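Local coordinates for protein diacylglycerol O-acyltransferase (Marinobacter hydrocarbonoclasticus, PDB 6CHJ) that probably transfers acyl groups from acyl-CoA to long-chain alcohols and diacylglycerol, making wax esters and triacylglycerol, at residues T267-A272 against Q444-L449. Numbering follows the deposited sequence.
Sequences TAMCAA and QGLAEL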
ATOM      1  N   THR B 267     -10.096 -20.728 -22.911  1.00 51.80           N
ATOM      2  CA  THR B 267      -8.914 -21.418 -22.398  1.00 50.83           C
ATOM      3  C   THR B 267      -7.818 -21.467 -23.454  1.00 49.73           C
ATOM      4  O   THR B 267      -6.630 -21.324 -23.139  1.00 48.45           O
ATOM      5  CB  THR B 267      -9.294 -22.826 -21.934  1.00 54.05           C
ATOM      6  OG1 THR B 267     -10.273 -22.730 -20.886  1.00 55.94           O
ATOM      7  CG2 THR B 267      -8.064 -23.575 -21.408  1.00 50.80           C
ATOM      8  N   ALA B 268      -8.211 -21.666 -24.716  1.00 48.71           N
ATOM      9  CA  ALA B 268      -7.270 -21.613 -25.830  1.00 49.93           C
ATOM     10  C   ALA B 268      -6.661 -20.224 -25.980  1.00 44.48           C
ATOM     11  O   ALA B 268      -5.468 -20.091 -26.277  1.00 45.90           O
ATOM     12  CB  ALA B 268      -7.982 -22.024 -27.126  1.00 53.26           C
ATOM     13  N   MET B 269      -7.471 -19.176 -25.816  1.00 43.24           N
ATOM     14  CA  MET B 269      -6.908 -17.828 -25.827  1.00 52.48           C
ATOM     15  C   MET B 269      -5.819 -17.685 -24.770  1.00 49.34           C
ATOM     16  O   MET B 269      -4.751 -17.129 -25.055  1.00 47.68           O
ATOM     17  CB  MET B 269      -7.997 -16.783 -25.619  1.00 49.75           C
ATOM     18  CG  MET B 269      -8.809 -16.490 -26.882  1.00 51.37           C
ATOM     19  SD  MET B 269     -10.304 -15.604 -26.427  1.00 54.81           S
ATOM     20  CE  MET B 269      -9.616 -14.032 -25.872  1.00 54.88           C
ATOM     21  N   CYS B 270      -6.053 -18.230 -23.562  1.00 40.07           N
ATOM     22  CA  CYS B 270      -5.015 -18.208 -22.527  1.00 50.02           C
ATOM     23  C   CYS B 270      -3.797 -19.034 -22.939  1.00 49.09           C
ATOM     24  O   CYS B 270      -2.656 -18.568 -22.815  1.00 53.49           O
ATOM     25  CB  CYS B 270      -5.570 -18.697 -21.184  1.00 45.85           C
ATOM     26  SG  CYS B 270      -6.964 -17.690 -20.511  1.00 54.25           S
ATOM     27  N   ALA B 271      -4.012 -20.265 -23.428  1.00 46.92           N
ATOM     28  CA  ALA B 271      -2.896 -21.079 -23.928  1.00 51.33           C
ATOM     29  C   ALA B 271      -2.074 -20.340 -24.988  1.00 49.45           C
ATOM     30  O   ALA B 271      -0.839 -20.315 -24.923  1.00 53.58           O
ATOM     31  CB  ALA B 271      -3.416 -22.396 -24.501  1.00 47.15           C
ATOM     32  N   ALA B 272      -2.741 -19.740 -25.979  1.00 49.38           N
ATOM     33  CA  ALA B 272      -2.018 -18.999 -27.017  1.00 53.23           C
ATOM     34  C   ALA B 272      -1.238 -17.834 -26.416  1.00 52.40           C
ATOM     35  O   ALA B 272      -0.026 -17.708 -26.637  1.00 53.37           O
ATOM     36  CB  ALA B 272      -2.986 -18.497 -28.098  1.00 43.56           C
ATOM     37  N   GLN B 444      -4.482 -11.857 -30.326  1.00 55.07           N
ATOM     38  CA  GLN B 444      -3.876 -12.531 -31.457  1.00 49.33           C
ATOM     39  C   GLN B 444      -4.242 -14.024 -31.472  1.00 61.98           C
ATOM     40  O   GLN B 444      -4.464 -14.609 -32.545  1.00 55.88           O
ATOM     41  CB  GLN B 444      -2.363 -12.305 -31.402  1.00 49.97           C
ATOM     42  CG  GLN B 444      -1.544 -12.975 -32.505  1.00 61.34           C
ATOM     43  CD  GLN B 444      -0.109 -13.241 -32.093  1.00 67.71           C
ATOM     44  OE1 GLN B 444       0.302 -12.896 -30.977  1.00 72.02           O
ATOM     45  NE2 GLN B 444       0.662 -13.864 -32.982  1.00 62.95           N
ATOM     46  N   GLY B 445      -4.332 -14.652 -30.287  1.00 59.55           N
ATOM     47  CA  GLY B 445      -4.745 -16.048 -30.223  1.00 50.72           C
ATOM     48  C   GLY B 445      -6.144 -16.267 -30.771  1.00 56.04           C
ATOM     49  O   GLY B 445      -6.407 -17.257 -31.460  1.00 54.36           O
ATOM     50  N   LEU B 446      -7.056 -15.327 -30.504  1.00 54.32           N
ATOM     51  CA  LEU B 446      -8.408 -15.455 -31.035  1.00 57.74           C
ATOM     52  C   LEU B 446      -8.447 -15.150 -32.541  1.00 63.40           C
ATOM     53  O   LEU B 446      -9.163 -15.812 -33.301  1.00 58.70           O
ATOM     54  CB  LEU B 446      -9.340 -14.538 -30.252  1.00 49.02           C
ATOM     55  CG  LEU B 446     -10.823 -14.517 -30.616  1.00 56.95           C
ATOM     56  CD1 LEU B 446     -11.436 -15.871 -30.338  1.00 57.26           C
ATOM     57  CD2 LEU B 446     -11.536 -13.436 -29.825  1.00 53.38           C
ATOM     58  N   ALA B 447      -7.674 -14.157 -32.992  1.00 61.06           N
ATOM     59  CA  ALA B 447      -7.670 -13.822 -34.408  1.00 63.52           C
ATOM     60  C   ALA B 447      -7.035 -14.933 -35.246  1.00 61.10           C
ATOM     61  O   ALA B 447      -7.433 -15.138 -36.397  1.00 61.47           O
ATOM     62  CB  ALA B 447      -6.954 -12.485 -34.618  1.00 52.98           C
ATOM     63  N   GLU B 448      -6.053 -15.651 -34.695  1.00 60.55           N
ATOM     64  CA  GLU B 448      -5.428 -16.752 -35.426  1.00 56.78           C
ATOM     65  C   GLU B 448      -6.437 -17.859 -35.694  1.00 63.90           C
ATOM     66  O   GLU B 448      -6.492 -18.413 -36.800  1.00 64.71           O
ATOM     67  CB  GLU B 448      -4.241 -17.306 -34.641  1.00 55.49           C
ATOM     68  CG  GLU B 448      -2.920 -16.602 -34.881  1.00 60.79           C
ATOM     69  CD  GLU B 448      -1.740 -17.462 -34.479  1.00 63.44           C
ATOM     70  OE1 GLU B 448      -1.967 -18.661 -34.215  1.00 69.05           O
ATOM     71  OE2 GLU B 448      -0.594 -16.957 -34.440  1.00 67.21           O
ATOM     72  N   LEU B 449      -7.229 -18.214 -34.677  1.00 61.45           N
ATOM     73  CA  LEU B 449      -8.349 -19.125 -34.890  1.00 60.06           C
ATOM     74  C   LEU B 449      -9.326 -18.560 -35.916  1.00 62.45           C
ATOM     75  O   LEU B 449      -9.869 -19.301 -36.741  1.00 61.98           O
ATOM     76  CB  LEU B 449      -9.069 -19.404 -33.568  1.00 54.83           C
ATOM     77  CG  LEU B 449      -8.345 -20.249 -32.523  1.00 56.81           C
ATOM     78  CD1 LEU B 449      -9.169 -20.337 -31.210  1.00 44.89           C
ATOM     79  CD2 LEU B 449      -8.076 -21.619 -33.097  1.00 56.28           C
TER
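Gly445 and Ala272 have the closest CA atoms of the segments 444-449 and 267-272. Ala272 CA and Gly445 CA are only 5.1 Å apart. The methyl of Ala272 points at the bare backbone of Gly445, with Ala272 CB 3.7 Å from Gly445 CA. The lack of a side chain on Gly445 leaves room for this methyl and lets the backbones come close.

Leu446 follows and packs against Met269. The two side chains meet at a slant: Leu446 CB lies 3.9 Å from Met269 CG and 4.1 Å from Met269 SD. Leu446 CD1 also reaches Met269 SD, at 4.1 Å. Met269 has CG anti to its carbonyl carbon (chi1 -79°) and an extended chi2 (165°), which together set CG and the sulfur against the base of Leu446. Ile251 of the helix 248-258 touches both Met269 and Leu446, and Phe423 of the strand 420-428 also packs on Met269. An alanine in place of Met269 would remove CG and the sulfur, and would probably leave Leu446, Ile251 and Phe423 without a shared apolar partner.

Leu449 points toward the segment 267-272 one turn further on, but its nearest approach is looser. Its side chain touches Val254 and Ala322, and its carbonyl oxygen is hydrogen-bonded to the hydroxyl of Tyr258.

The contact packs the helix 437-453, whose segment 444-449 lies in the WS/DGAT C-terminal domain, on the helix 262-280, with 171 residues between the segments. Its chemistry is apolar, so the fit depends on shape: a close glycine-alanine approach beside the thioether of Met269 and a branched side chain.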